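PDB 6MKB: tumor necrosis factor ligand superfamily member 9 from Mus musculus, which binds the receptor TNFRSF9 (4-1BB) as a cytokine of the tumour necrosis factor family and induces proliferation of activated peripheral blood T cells. Local coordinates for residues R136-L139 with A145-D148; L26-Q31 with T157-F162; K49-V54 with Q88-V93. All coordinates share one frame; numbering follows the deposited sequence.

Contact 1: residues R136-L139 with A145-D148. With NAG (2-acetamido-2-deoxy-beta-D-glucopyranose), chain F; NAG (2-acetamido-2-deoxy-beta-D-glucopyranose), chain C.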
ATOM      1  N   ARG B 136       2.676  -2.565  17.311  1.00 48.45           N
ATOM      2  CA  ARG B 136       1.717  -3.080  18.300  1.00 49.92           C
ATOM      3  C   ARG B 136       1.417  -4.545  18.001  1.00 56.44           C
ATOM      4  O   ARG B 136       1.337  -4.929  16.834  1.00 56.13           O
ATOM      5  CB  ARG B 136       0.390  -2.269  18.337  1.00 49.68           C
ATOM      6  CG  ARG B 136       0.461  -0.844  18.911  1.00 52.42           C
ATOM      7  CD  ARG B 136       1.270  -0.761  20.191  1.00 78.47           C
ATOM      8  NE  ARG B 136       2.432   0.102  19.963  1.00 92.65           N
ATOM      9  CZ  ARG B 136       2.651   1.246  20.591  1.00100.69           C
ATOM     10  NH1 ARG B 136       1.836   1.646  21.559  1.00 79.43           N
ATOM     11  NH2 ARG B 136       3.733   1.964  20.316  1.00 91.46           N
ATOM     12  N   ALA B 137       1.270  -5.375  19.044  1.00 54.75           N
ATOM     13  CA  ALA B 137       0.970  -6.791  18.859  1.00 54.58           C
ATOM     14  C   ALA B 137       0.377  -7.435  20.117  1.00 60.14           C
ATOM     15  O   ALA B 137       0.825  -7.176  21.230  1.00 61.82           O
ATOM     16  CB  ALA B 137       2.227  -7.554  18.429  1.00 54.33           C
ATOM     17  N   TYR B 138      -0.644  -8.260  19.917  1.00 56.05           N
ATOM     18  CA  TYR B 138      -1.248  -9.116  20.914  1.00 57.81           C
ATOM     19  C   TYR B 138      -1.209 -10.527  20.339  1.00 59.25           C
ATOM     20  O   TYR B 138      -1.929 -10.813  19.384  1.00 57.60           O
ATOM     21  CB  TYR B 138      -2.671  -8.685  21.304  1.00 61.64           C
ATOM     22  CG  TYR B 138      -3.355  -9.693  22.210  1.00 67.07           C
ATOM     23  CD1 TYR B 138      -2.772 -10.093  23.413  1.00 70.89           C
ATOM     24  CD2 TYR B 138      -4.567 -10.276  21.847  1.00 68.44           C
ATOM     25  CE1 TYR B 138      -3.375 -11.047  24.229  1.00 74.95           C
ATOM     26  CE2 TYR B 138      -5.198 -11.207  22.675  1.00 71.73           C
ATOM     27  CZ  TYR B 138      -4.602 -11.583  23.872  1.00 83.56           C
ATOM     28  OH  TYR B 138      -5.209 -12.498  24.703  1.00 86.37           O
ATOM     29  N   LEU B 139      -0.299 -11.370  20.855  1.00 55.12           N
ATOM     30  CA  LEU B 139      -0.120 -12.737  20.376  1.00 54.00           C
ATOM     31  C   LEU B 139      -0.298 -13.719  21.508  1.00 59.42           C
ATOM     32  O   LEU B 139       0.197 -13.479  22.614  1.00 60.43           O
ATOM     33  CB  LEU B 139       1.259 -12.923  19.690  1.00 52.37           C
ATOM     34  CG  LEU B 139       1.511 -12.068  18.429  1.00 54.77           C
ATOM     35  CD1 LEU B 139       2.997 -12.013  18.077  1.00 54.15           C
ATOM     36  CD2 LEU B 139       0.636 -12.508  17.251  1.00 54.90           C
ATOM     37  N   ALA B 145       4.968 -16.611  22.349  1.00 66.70           N
ATOM     38  CA  ALA B 145       4.287 -16.308  21.090  1.00 63.82           C
ATOM     39  C   ALA B 145       4.898 -15.121  20.304  1.00 64.66           C
ATOM     40  O   ALA B 145       4.865 -15.129  19.067  1.00 63.54           O
ATOM     41  CB  ALA B 145       2.825 -16.039  21.372  1.00 64.59           C
ATOM     42  N   TYR B 146       5.460 -14.124  21.010  1.00 59.33           N
ATOM     43  CA  TYR B 146       6.061 -12.920  20.411  1.00 56.17           C
ATOM     44  C   TYR B 146       7.406 -13.223  19.750  1.00 58.43           C
ATOM     45  O   TYR B 146       7.885 -12.417  18.969  1.00 57.27           O
ATOM     46  CB  TYR B 146       6.213 -11.811  21.471  1.00 56.25           C
ATOM     47  CG  TYR B 146       4.878 -11.312  21.984  1.00 56.77           C
ATOM     48  CD1 TYR B 146       4.137 -10.380  21.261  1.00 57.22           C
ATOM     49  CD2 TYR B 146       4.321 -11.826  23.157  1.00 58.62           C
ATOM     50  CE1 TYR B 146       2.883  -9.955  21.701  1.00 58.57           C
ATOM     51  CE2 TYR B 146       3.063 -11.414  23.600  1.00 59.44           C
ATOM     52  CZ  TYR B 146       2.347 -10.479  22.865  1.00 65.87           C
ATOM     53  OH  TYR B 146       1.111 -10.053  23.284  1.00 67.16           O
ATOM     54  N   ARG B 147       8.009 -14.373  20.073  1.00 56.63           N
ATOM     55  CA  ARG B 147       9.285 -14.818  19.498  1.00 56.72           C
ATOM     56  C   ARG B 147       9.090 -15.486  18.129  1.00 57.38           C
ATOM     57  O   ARG B 147      10.073 -15.708  17.434  1.00 57.59           O
ATOM     58  CB  ARG B 147      10.004 -15.814  20.439  1.00 60.57           C
ATOM     59  CG  ARG B 147      10.301 -15.287  21.856  1.00 77.06           C
ATOM     60  CD  ARG B 147      11.714 -14.787  22.029  1.00 88.76           C
ATOM     61  NE  ARG B 147      12.062 -14.654  23.446  1.00107.51           N
ATOM     62  CZ  ARG B 147      12.636 -15.600  24.183  1.00128.99           C
ATOM     63  NH1 ARG B 147      12.886 -16.798  23.665  1.00111.94           N
ATOM     64  NH2 ARG B 147      12.913 -15.375  25.461  1.00124.72           N
ATOM     65  N   ASP B 148       7.838 -15.788  17.745  1.00 50.75           N
ATOM     66  CA  ASP B 148       7.485 -16.489  16.526  1.00 49.09           C
ATOM     67  C   ASP B 148       7.470 -15.586  15.278  1.00 50.21           C
ATOM     68  O   ASP B 148       7.376 -16.097  14.170  1.00 48.78           O
ATOM     69  CB  ASP B 148       6.141 -17.233  16.716  1.00 51.60           C
ATOM     70  CG  ASP B 148       6.264 -18.503  17.573  1.00 64.51           C
ATOM     71  OD1 ASP B 148       7.336 -18.687  18.241  1.00 62.72           O
ATOM     72  OD2 ASP B 148       5.306 -19.322  17.566  1.00 69.13           O
TER
HETATM   73  C1  NAG F   1       0.600  -4.582  23.379  1.00 65.89           C
HETATM   74  C2  NAG F   1       0.647  -5.674  24.447  1.00 65.71           C
HETATM   75  C3  NAG F   1      -0.635  -6.504  24.370  1.00 66.35           C
HETATM   76  C4  NAG F   1      -1.911  -5.656  24.364  1.00 68.86           C
HETATM   77  C5  NAG F   1      -1.811  -4.526  23.343  1.00 69.24           C
HETATM   78  C6  NAG F   1      -2.977  -3.549  23.430  1.00 72.74           C
HETATM   79  C7  NAG F   1       2.776  -6.867  24.899  1.00 70.33           C
HETATM   80  C8  NAG F   1       3.943  -7.432  24.154  1.00 69.34           C
HETATM   81  N2  NAG F   1       1.742  -6.558  24.127  1.00 66.01           N
HETATM   82  O3  NAG F   1      -0.657  -7.459  25.443  1.00 66.95           O
HETATM   83  O4  NAG F   1      -3.038  -6.478  24.053  1.00 72.43           O
HETATM   84  O5  NAG F   1      -0.589  -3.792  23.521  1.00 67.69           O
HETATM   85  O6  NAG F   1      -2.997  -2.827  22.197  1.00 73.25           O
HETATM   86  O7  NAG F   1       2.810  -6.742  26.108  1.00 77.77           O
HETATM   87  C1  NAG C   2      -3.942  -6.803  25.102  1.00 75.19           C
HETATM   88  C2  NAG C   2      -5.268  -7.208  24.451  1.00 75.35           C
HETATM   89  C3  NAG C   2      -6.230  -7.839  25.469  1.00 80.70           C
HETATM   90  C4  NAG C   2      -5.571  -8.955  26.285  1.00 85.06           C
HETATM   91  C5  NAG C   2      -4.249  -8.466  26.897  1.00 80.02           C
HETATM   92  C6  NAG C   2      -3.463  -9.603  27.549  1.00 78.96           C
HETATM   93  C7  NAG C   2      -6.223  -6.042  22.499  1.00 65.96           C
HETATM   94  C8  NAG C   2      -6.729  -4.715  22.012  1.00 63.73           C
HETATM   95  N2  NAG C   2      -5.856  -6.060  23.781  1.00 70.05           N
HETATM   96  O3  NAG C   2      -7.377  -8.370  24.797  1.00 81.24           O
HETATM   97  O4  NAG C   2      -6.487  -9.402  27.299  1.00 97.18           O
HETATM   98  O5  NAG C   2      -3.411  -7.876  25.897  1.00 75.97           O
HETATM   99  O6  NAG C   2      -2.122  -9.176  27.785  1.00 77.96           O
HETATM  100  O7  NAG C   2      -6.178  -7.018  21.762  1.00 65.61           O
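Tyr-146 lies across Leu-139 where the loop after strand 129-140 folds back on that strand, near one end of the TNF-homology jelly roll. A short 3-10 turn, 145-147, carries the tyrosine, and its CG stands beside the backbone N (chi1 -65°), which sends the ring back over the strand. One face of the ring receives Leu-139 CB in a CH-pi contact, 4.1 Å from the centroid and 18° off the normal. Against the opposite face rests methyl C8 of the first N-acetylglucosamine, 3.7 Å from Tyr-146 CZ, while Ala-137 O sits at the edge. The phenol is long enough to reach the backbone, so Tyr-146 OH accepts a nearly straight hydrogen bond from Leu-139 N (3.1 Å, 166°). Apolar side chains suit this buried place: Leu-139 CB, beneath the ring, also packs on Ala-145 CB at 3.9 Å, and the small Ala-137 methyl, CB, packs 4.1 Å from Tyr-146 CE1.

Tyr-138, whose CB points the other way, turns its ring to the second sugar, with C2 of that N-acetylglucosamine 3.8 Å above one face. The glycan belongs to Asn-23, whose OD1 accepts a bond from Ala-137 N. The N-acetyl group of the first N-acetylglucosamine is held to the same strand: its N2 donates to Ala-137 O at 3.1 Å.

Contact 2: residues L26-Q31 with T157-F162. With SO4 (sulfate ion), chain K; SO4 (sulfate ion), chain M.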
ATOM      1  N   LEU B  26       9.247   2.092  16.459  1.00 45.35           N
ATOM      2  CA  LEU B  26      10.251   1.538  15.581  1.00 44.74           C
ATOM      3  C   LEU B  26      11.368   2.538  15.256  1.00 52.32           C
ATOM      4  O   LEU B  26      11.130   3.755  15.118  1.00 51.87           O
ATOM      5  CB  LEU B  26       9.622   1.035  14.277  1.00 42.50           C
ATOM      6  CG  LEU B  26       8.802  -0.241  14.351  1.00 44.71           C
ATOM      7  CD1 LEU B  26       8.216  -0.549  13.018  1.00 43.54           C
ATOM      8  CD2 LEU B  26       9.627  -1.435  14.844  1.00 41.19           C
ATOM      9  N   ASN B  27      12.589   1.986  15.142  1.00 49.38           N
ATOM     10  CA  ASN B  27      13.792   2.674  14.721  1.00 50.08           C
ATOM     11  C   ASN B  27      13.906   2.494  13.212  1.00 53.70           C
ATOM     12  O   ASN B  27      13.500   1.457  12.682  1.00 53.50           O
ATOM     13  CB  ASN B  27      15.011   2.118  15.451  1.00 55.10           C
ATOM     14  CG  ASN B  27      15.268   2.814  16.761  1.00 87.73           C
ATOM     15  OD1 ASN B  27      15.513   4.029  16.816  1.00 86.88           O
ATOM     16  ND2 ASN B  27      15.217   2.061  17.849  1.00 80.74           N
ATOM     17  N   TRP B  28      14.423   3.489  12.516  1.00 49.43           N
ATOM     18  CA  TRP B  28      14.533   3.445  11.069  1.00 48.37           C
ATOM     19  C   TRP B  28      15.955   3.745  10.598  1.00 57.70           C
ATOM     20  O   TRP B  28      16.667   4.548  11.215  1.00 58.82           O
ATOM     21  CB  TRP B  28      13.541   4.458  10.427  1.00 44.82           C
ATOM     22  CG  TRP B  28      12.124   4.194  10.819  1.00 44.10           C
ATOM     23  CD1 TRP B  28      11.479   4.667  11.927  1.00 47.07           C
ATOM     24  CD2 TRP B  28      11.232   3.242  10.211  1.00 42.16           C
ATOM     25  NE1 TRP B  28      10.242   4.069  12.047  1.00 45.08           N
ATOM     26  CE2 TRP B  28      10.064   3.194  11.005  1.00 45.16           C
ATOM     27  CE3 TRP B  28      11.268   2.500   9.018  1.00 41.94           C
ATOM     28  CZ2 TRP B  28       8.963   2.407  10.662  1.00 43.12           C
ATOM     29  CZ3 TRP B  28      10.190   1.704   8.695  1.00 41.61           C
ATOM     30  CH2 TRP B  28       9.072   1.625   9.536  1.00 41.92           C
ATOM     31  N   HIS B  29      16.362   3.075   9.503  1.00 55.85           N
ATOM     32  CA  HIS B  29      17.566   3.402   8.748  1.00 57.74           C
ATOM     33  C   HIS B  29      17.133   4.580   7.863  1.00 67.76           C
ATOM     34  O   HIS B  29      16.119   4.440   7.154  1.00 65.97           O
ATOM     35  CB  HIS B  29      18.057   2.219   7.871  1.00 57.19           C
ATOM     36  CG  HIS B  29      18.469   0.974   8.594  1.00 60.18           C
ATOM     37  ND1 HIS B  29      19.642   0.926   9.344  1.00 62.95           N
ATOM     38  CD2 HIS B  29      17.931  -0.266   8.549  1.00 59.47           C
ATOM     39  CE1 HIS B  29      19.740  -0.319   9.772  1.00 61.40           C
ATOM     40  NE2 HIS B  29      18.735  -1.073   9.318  1.00 60.35           N
ATOM     41  N   SER B  30      17.832   5.733   7.923  1.00 69.57           N
ATOM     42  CA  SER B  30      17.514   6.913   7.082  1.00 71.65           C
ATOM     43  C   SER B  30      18.487   7.026   5.850  1.00 80.98           C
ATOM     44  O   SER B  30      18.295   7.899   4.998  1.00 80.26           O
ATOM     45  CB  SER B  30      17.543   8.196   7.915  1.00 76.31           C
ATOM     46  OG  SER B  30      18.800   8.407   8.539  1.00 89.21           O
ATOM     47  N   GLN B  31      19.512   6.133   5.779  1.00 81.47           N
ATOM     48  CA  GLN B  31      20.523   6.037   4.709  1.00 84.56           C
ATOM     49  C   GLN B  31      20.979   4.579   4.527  1.00 91.95           C
ATOM     50  O   GLN B  31      20.977   3.820   5.501  1.00 91.10           O
ATOM     51  CB  GLN B  31      21.730   6.949   4.980  1.00 88.03           C
ATOM     52  CG  GLN B  31      22.342   6.810   6.381  1.00103.15           C
ATOM     53  CD  GLN B  31      23.567   7.672   6.568  1.00119.35           C
ATOM     54  OE1 GLN B  31      23.633   8.822   6.117  1.00115.82           O
ATOM     55  NE2 GLN B  31      24.563   7.138   7.253  1.00107.53           N
ATOM     56  N   THR B 157      10.512  -3.936   6.495  1.00 47.93           N
ATOM     57  CA  THR B 157       9.359  -3.092   6.739  1.00 46.00           C
ATOM     58  C   THR B 157       9.783  -1.647   6.363  1.00 48.27           C
ATOM     59  O   THR B 157      10.932  -1.247   6.578  1.00 47.76           O
ATOM     60  CB  THR B 157       8.951  -3.292   8.216  1.00 47.59           C
ATOM     61  OG1 THR B 157       8.412  -4.613   8.367  1.00 42.76           O
ATOM     62  CG2 THR B 157       7.977  -2.218   8.754  1.00 38.94           C
ATOM     63  N   SER B 158       8.878  -0.910   5.741  1.00 43.41           N
ATOM     64  CA  SER B 158       9.173   0.440   5.299  1.00 42.45           C
ATOM     65  C   SER B 158       8.072   1.424   5.691  1.00 44.86           C
ATOM     66  O   SER B 158       6.925   1.061   5.971  1.00 43.10           O
ATOM     67  CB  SER B 158       9.385   0.475   3.790  1.00 46.38           C
ATOM     68  OG  SER B 158       8.206   0.067   3.105  1.00 57.84           O
ATOM     69  N   PHE B 159       8.468   2.682   5.753  1.00 42.09           N
ATOM     70  CA  PHE B 159       7.603   3.796   6.047  1.00 41.80           C
ATOM     71  C   PHE B 159       8.111   4.974   5.249  1.00 46.31           C
ATOM     72  O   PHE B 159       9.325   5.159   5.115  1.00 44.45           O
ATOM     73  CB  PHE B 159       7.575   4.057   7.558  1.00 43.42           C
ATOM     74  CG  PHE B 159       7.343   5.458   8.066  1.00 44.99           C
ATOM     75  CD1 PHE B 159       6.150   6.128   7.792  1.00 48.87           C
ATOM     76  CD2 PHE B 159       8.254   6.055   8.936  1.00 46.45           C
ATOM     77  CE1 PHE B 159       5.924   7.423   8.288  1.00 50.47           C
ATOM     78  CE2 PHE B 159       8.006   7.324   9.475  1.00 49.99           C
ATOM     79  CZ  PHE B 159       6.850   8.005   9.139  1.00 48.94           C
ATOM     80  N   GLY B 160       7.180   5.727   4.686  1.00 43.97           N
ATOM     81  CA  GLY B 160       7.516   6.929   3.938  1.00 44.81           C
ATOM     82  C   GLY B 160       6.328   7.792   3.581  1.00 48.47           C
ATOM     83  O   GLY B 160       5.214   7.565   4.061  1.00 46.99           O
ATOM     84  N   LEU B 161       6.577   8.791   2.735  1.00 46.09           N
ATOM     85  CA  LEU B 161       5.587   9.754   2.247  1.00 46.26           C
ATOM     86  C   LEU B 161       6.127  10.508   1.067  1.00 50.32           C
ATOM     87  O   LEU B 161       7.325  10.432   0.760  1.00 51.00           O
ATOM     88  CB  LEU B 161       5.088  10.773   3.326  1.00 46.19           C
ATOM     89  CG  LEU B 161       6.066  11.359   4.386  1.00 50.77           C
ATOM     90  CD1 LEU B 161       7.228  12.056   3.777  1.00 51.59           C
ATOM     91  CD2 LEU B 161       5.377  12.359   5.230  1.00 50.76           C
ATOM     92  N   PHE B 162       5.225  11.211   0.385  1.00 46.45           N
ATOM     93  CA  PHE B 162       5.547  12.087  -0.712  1.00 47.39           C
ATOM     94  C   PHE B 162       4.543  13.219  -0.811  1.00 49.63           C
ATOM     95  O   PHE B 162       3.361  13.012  -0.582  1.00 48.74           O
ATOM     96  CB  PHE B 162       5.691  11.359  -2.046  1.00 50.73           C
ATOM     97  CG  PHE B 162       4.708  10.321  -2.490  1.00 53.36           C
ATOM     98  CD1 PHE B 162       3.576  10.680  -3.210  1.00 58.73           C
ATOM     99  CD2 PHE B 162       5.008   8.957  -2.372  1.00 55.15           C
ATOM    100  CE1 PHE B 162       2.726   9.690  -3.752  1.00 60.19           C
ATOM    101  CE2 PHE B 162       4.159   7.973  -2.909  1.00 56.82           C
ATOM    102  CZ  PHE B 162       3.040   8.342  -3.613  1.00 55.66           C
TER
HETATM  103  S   SO4 K 401      21.838   3.002  10.677  1.00 98.83           S
HETATM  104  O1  SO4 K 401      20.722   3.895  11.065  1.00 96.31           O
HETATM  105  O2  SO4 K 401      23.105   3.679  11.035  1.00102.49           O
HETATM  106  O3  SO4 K 401      21.775   1.699  11.385  1.00 98.41           O
HETATM  107  O4  SO4 K 401      21.786   2.750   9.218  1.00 98.75           O
HETATM  108  S   SO4 M 403      19.708  -3.450  12.813  1.00 94.68           S
HETATM  109  O1  SO4 M 403      18.613  -3.270  13.802  1.00 95.21           O
HETATM  110  O2  SO4 M 403      20.714  -2.375  13.040  1.00 96.86           O
HETATM  111  O3  SO4 M 403      20.355  -4.770  13.049  1.00 96.21           O
HETATM  112  O4  SO4 M 403      19.166  -3.399  11.428  1.00 87.99           O
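The indole of Trp-28 offers one face to Phe-159, and the two rings form an edge-to-face pair in the core of the jelly-roll beta sandwich typical of TNF ligands. Their planes meet at 58°, with the centroids of the Trp-28 six-membered ring and the Phe-159 ring 5.4 Å apart. Phe-159 CD2 stands 3.9 Å above the indole plane, over its centre. Phe-159 CB covers the same face as a CH-pi partner, 3.8 Å from the six-membered centroid and 25° off the normal; its closest approach is to Trp-28 CH2, at 3.5 Å. Thr-157 O and Ser-158 C approach Trp-28 CZ3 obliquely, and the Thr-157 methyl, CG2, lies 4.1 Å from Trp-28 CH2.

Strand 10-15 pairs with both strand 24-29 and strand 149-166, so this contact joins strands that are not neighbours, and a side chain as large as tryptophan is suited to bridge them. Trp-28 also packs on Ala-15, and Phe-159 on Leu-64 and Leu-131, so the aromatic pair is set among apolar residues. Threonine suits its buried place, for the methyl of Thr-157 meets the indole while OG1 takes a hydrogen bond from Lys-67 N.

Phe-162, farther along the same strand, stacks on Phe-162 of the second subunit. On the outer side, the edge of the His-29 ring meets two sulfates, probably from the crystallisation liquor. The bond from NE2 to the chain M sulfate is weak; the other is firmer, His-29 ND1 donating to O4 of the chain K sulfate at 2.8 Å and 156°.

Contact 3: residues K49-V54 with Q88-V93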
ATOM      1  N   LYS B  49      14.246  10.877  18.561  1.00 64.09           N
ATOM      2  CA  LYS B  49      12.783  10.895  18.664  1.00 61.39           C
ATOM      3  C   LYS B  49      12.131   9.797  17.824  1.00 60.63           C
ATOM      4  O   LYS B  49      10.944   9.514  18.021  1.00 58.91           O
ATOM      5  CB  LYS B  49      12.240  12.273  18.236  1.00 63.02           C
ATOM      6  CG  LYS B  49      12.824  13.470  18.997  1.00 66.98           C
ATOM      7  CD  LYS B  49      12.248  13.647  20.425  1.00 80.70           C
ATOM      8  CE  LYS B  49      13.320  13.897  21.477  1.00 92.10           C
ATOM      9  NZ  LYS B  49      13.984  15.231  21.348  1.00 95.23           N
ATOM     10  N   LYS B  50      12.917   9.179  16.891  1.00 55.01           N
ATOM     11  CA  LYS B  50      12.520   8.132  15.932  1.00 52.45           C
ATOM     12  C   LYS B  50      11.402   8.701  15.021  1.00 54.92           C
ATOM     13  O   LYS B  50      10.500   7.972  14.571  1.00 52.88           O
ATOM     14  CB  LYS B  50      12.107   6.813  16.631  1.00 53.59           C
ATOM     15  CG  LYS B  50      13.102   6.314  17.679  1.00 51.11           C
ATOM     16  CD  LYS B  50      12.552   5.156  18.498  1.00 56.96           C
ATOM     17  CE  LYS B  50      12.938   5.213  19.951  1.00 84.53           C
ATOM     18  NZ  LYS B  50      14.415   5.197  20.160  1.00105.36           N
ATOM     19  N   GLU B  51      11.507  10.020  14.729  1.00 50.86           N
ATOM     20  CA  GLU B  51      10.514  10.753  13.946  1.00 49.64           C
ATOM     21  C   GLU B  51      11.018  11.316  12.628  1.00 53.08           C
ATOM     22  O   GLU B  51      12.136  11.843  12.529  1.00 53.85           O
ATOM     23  CB  GLU B  51       9.959  11.926  14.759  1.00 50.80           C
ATOM     24  CG  GLU B  51       9.013  11.503  15.860  1.00 53.94           C
ATOM     25  CD  GLU B  51       8.669  12.576  16.867  1.00 68.01           C
ATOM     26  OE1 GLU B  51       9.334  13.636  16.876  1.00 72.70           O
ATOM     27  OE2 GLU B  51       7.735  12.350  17.662  1.00 64.54           O
ATOM     28  N   LEU B  52      10.141  11.234  11.639  1.00 47.13           N
ATOM     29  CA  LEU B  52      10.287  11.813  10.327  1.00 47.34           C
ATOM     30  C   LEU B  52       9.672  13.198  10.430  1.00 50.93           C
ATOM     31  O   LEU B  52       8.517  13.322  10.851  1.00 50.18           O
ATOM     32  CB  LEU B  52       9.580  10.921   9.293  1.00 46.88           C
ATOM     33  CG  LEU B  52       9.640  11.311   7.804  1.00 51.58           C
ATOM     34  CD1 LEU B  52      11.037  11.452   7.328  1.00 50.82           C
ATOM     35  CD2 LEU B  52       8.996  10.197   6.949  1.00 54.08           C
ATOM     36  N   VAL B  53      10.480  14.236  10.170  1.00 47.56           N
ATOM     37  CA  VAL B  53      10.106  15.649  10.271  1.00 47.69           C
ATOM     38  C   VAL B  53       9.826  16.210   8.862  1.00 51.69           C
ATOM     39  O   VAL B  53      10.706  16.228   8.007  1.00 52.00           O
ATOM     40  CB  VAL B  53      11.184  16.501  11.036  1.00 52.36           C
ATOM     41  CG1 VAL B  53      10.656  17.904  11.346  1.00 51.83           C
ATOM     42  CG2 VAL B  53      11.615  15.809  12.327  1.00 52.21           C
ATOM     43  N   VAL B  54       8.592  16.655   8.648  1.00 49.11           N
ATOM     44  CA  VAL B  54       8.078  17.231   7.404  1.00 49.51           C
ATOM     45  C   VAL B  54       8.283  18.753   7.450  1.00 54.71           C
ATOM     46  O   VAL B  54       7.801  19.417   8.366  1.00 52.09           O
ATOM     47  CB  VAL B  54       6.592  16.825   7.223  1.00 52.43           C
ATOM     48  CG1 VAL B  54       5.869  17.698   6.205  1.00 52.54           C
ATOM     49  CG2 VAL B  54       6.472  15.354   6.862  1.00 51.27           C
ATOM     50  N   GLN B  88       2.021   7.439  14.220  1.00 48.74           N
ATOM     51  CA  GLN B  88       1.938   8.391  15.331  1.00 49.02           C
ATOM     52  C   GLN B  88       2.307   9.791  14.831  1.00 53.43           C
ATOM     53  O   GLN B  88       3.468  10.053  14.539  1.00 53.57           O
ATOM     54  CB  GLN B  88       2.853   7.936  16.479  1.00 50.70           C
ATOM     55  CG  GLN B  88       2.533   6.519  17.012  1.00 57.70           C
ATOM     56  CD  GLN B  88       3.651   5.886  17.821  1.00 71.09           C
ATOM     57  OE1 GLN B  88       4.821   6.320  17.814  1.00 62.71           O
ATOM     58  NE2 GLN B  88       3.307   4.835  18.543  1.00 63.64           N
ATOM     59  N   ALA B  89       1.308  10.670  14.675  1.00 50.08           N
ATOM     60  CA  ALA B  89       1.476  12.029  14.152  1.00 48.11           C
ATOM     61  C   ALA B  89       1.414  13.096  15.250  1.00 49.53           C
ATOM     62  O   ALA B  89       0.541  13.048  16.123  1.00 49.03           O
ATOM     63  CB  ALA B  89       0.417  12.317  13.099  1.00 48.17           C
ATOM     64  N   LYS B  90       2.368  14.052  15.193  1.00 44.02           N
ATOM     65  CA  LYS B  90       2.503  15.219  16.072  1.00 43.94           C
ATOM     66  C   LYS B  90       2.531  16.497  15.212  1.00 47.38           C
ATOM     67  O   LYS B  90       3.537  16.749  14.559  1.00 47.08           O
ATOM     68  CB  LYS B  90       3.775  15.119  16.927  1.00 45.74           C
ATOM     69  CG  LYS B  90       3.642  14.265  18.175  1.00 44.92           C
ATOM     70  CD  LYS B  90       4.981  14.137  18.899  1.00 47.93           C
ATOM     71  CE  LYS B  90       5.019  12.883  19.724  1.00 57.08           C
ATOM     72  NZ  LYS B  90       6.380  12.632  20.270  1.00 72.92           N
ATOM     73  N   PRO B  91       1.454  17.301  15.140  1.00 45.64           N
ATOM     74  CA  PRO B  91       0.153  17.155  15.822  1.00 46.23           C
ATOM     75  C   PRO B  91      -0.719  16.079  15.147  1.00 52.49           C
ATOM     76  O   PRO B  91      -0.410  15.607  14.063  1.00 49.55           O
ATOM     77  CB  PRO B  91      -0.462  18.551  15.668  1.00 47.51           C
ATOM     78  CG  PRO B  91       0.032  19.004  14.333  1.00 51.51           C
ATOM     79  CD  PRO B  91       1.467  18.506  14.281  1.00 47.19           C
ATOM     80  N   GLN B  92      -1.808  15.721  15.788  1.00 52.50           N
ATOM     81  CA  GLN B  92      -2.796  14.792  15.297  1.00 53.32           C
ATOM     82  C   GLN B  92      -3.433  15.360  14.032  1.00 62.97           C
ATOM     83  O   GLN B  92      -3.705  16.565  13.967  1.00 64.42           O
ATOM     84  CB  GLN B  92      -3.836  14.655  16.417  1.00 56.02           C
ATOM     85  CG  GLN B  92      -4.898  13.617  16.216  1.00 67.64           C
ATOM     86  CD  GLN B  92      -5.132  12.895  17.503  1.00 85.96           C
ATOM     87  OE1 GLN B  92      -6.192  13.026  18.103  1.00 91.02           O
ATOM     88  NE2 GLN B  92      -4.143  12.130  17.965  1.00 66.29           N
ATOM     89  N   VAL B  93      -3.681  14.525  13.032  1.00 63.19           N
ATOM     90  CA  VAL B  93      -4.360  15.032  11.836  1.00 65.91           C
ATOM     91  C   VAL B  93      -5.874  14.880  12.092  1.00 78.39           C
ATOM     92  O   VAL B  93      -6.249  14.077  12.943  1.00 77.34           O
ATOM     93  CB  VAL B  93      -3.870  14.390  10.505  1.00 68.44           C
ATOM     94  CG1 VAL B  93      -2.338  14.382  10.414  1.00 66.29           C
ATOM     95  CG2 VAL B  93      -4.431  12.987  10.319  1.00 68.46           C
TER
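Glu-51 and Lys-90 carry this contact, joined by a salt bridge between Glu-51 OE2 and Lys-90 NZ at 3.0 Å. The two residues lie on strands 51-54 and 80-90 of the antiparallel TNF-homology jelly roll, which are not adjacent: each pairs with strand 129-140, one along either edge, and the bridge spans that middle strand. The nearest alpha carbons of the two segments, those of Glu-51 and Gln-88, are therefore 9.0 Å apart, and long side chains are needed to close the gap.

Both chains run extended beyond CG, and they cross at about a right angle. The lysine ammonium meets OE2 nearly in line with its C-O bond. The aliphatic part of the lysine follows, with Lys-90 CD 3.5 Å from Glu-51 OE2. The other carboxylate oxygen, OE1, forms a salt bridge with Arg-130 on the middle strand, so each oxygen has a cationic partner, which restrains the rotation of the group. Gln-88 is likewise tied to that strand, its OE1 bonded to Ser-132 OG.

Glu-51 follows Lys-50, whose left-handed backbone (phi 60°, psi 34°) helps make a G1 beta bulge in which both residues face Glu-46 on strand 43-46. Past Lys-90, a cis peptide bond leads into Pro-91 as the strand ends.

A buried carboxylate with a cation at each oxygen is well compensated, which would probably favour its ionised form, whereas the exposed lysine can share its charge with solvent. With Arg-130, the pair ties three strands together through charge.

How the contacts relate
Strand 129-140 relates all three contacts: it carries 136-139 of contact 1, packs on Phe-159 of contact 2, and separates the two strands bridged in contact 3. Contacts 2 and 3 are closest, their centres 13 Å apart, and they touch at several points, among them Phe-159 CZ and Leu-52 CD2 at 3.8 Å. Contact 1 lies farther off, with its centre about 22 Å from contact 2 and 25 Å from contact 3, yet Arg-136 NH2 packs 3.4 Å from Gln-88 NE2. A sodium ion lies about 5 Å from the Thr-157 side chain. Contact 1, with its glycan, lies toward one end of the domain, whereas the strand of contact 2 continues to Phe-162 at the subunit interface.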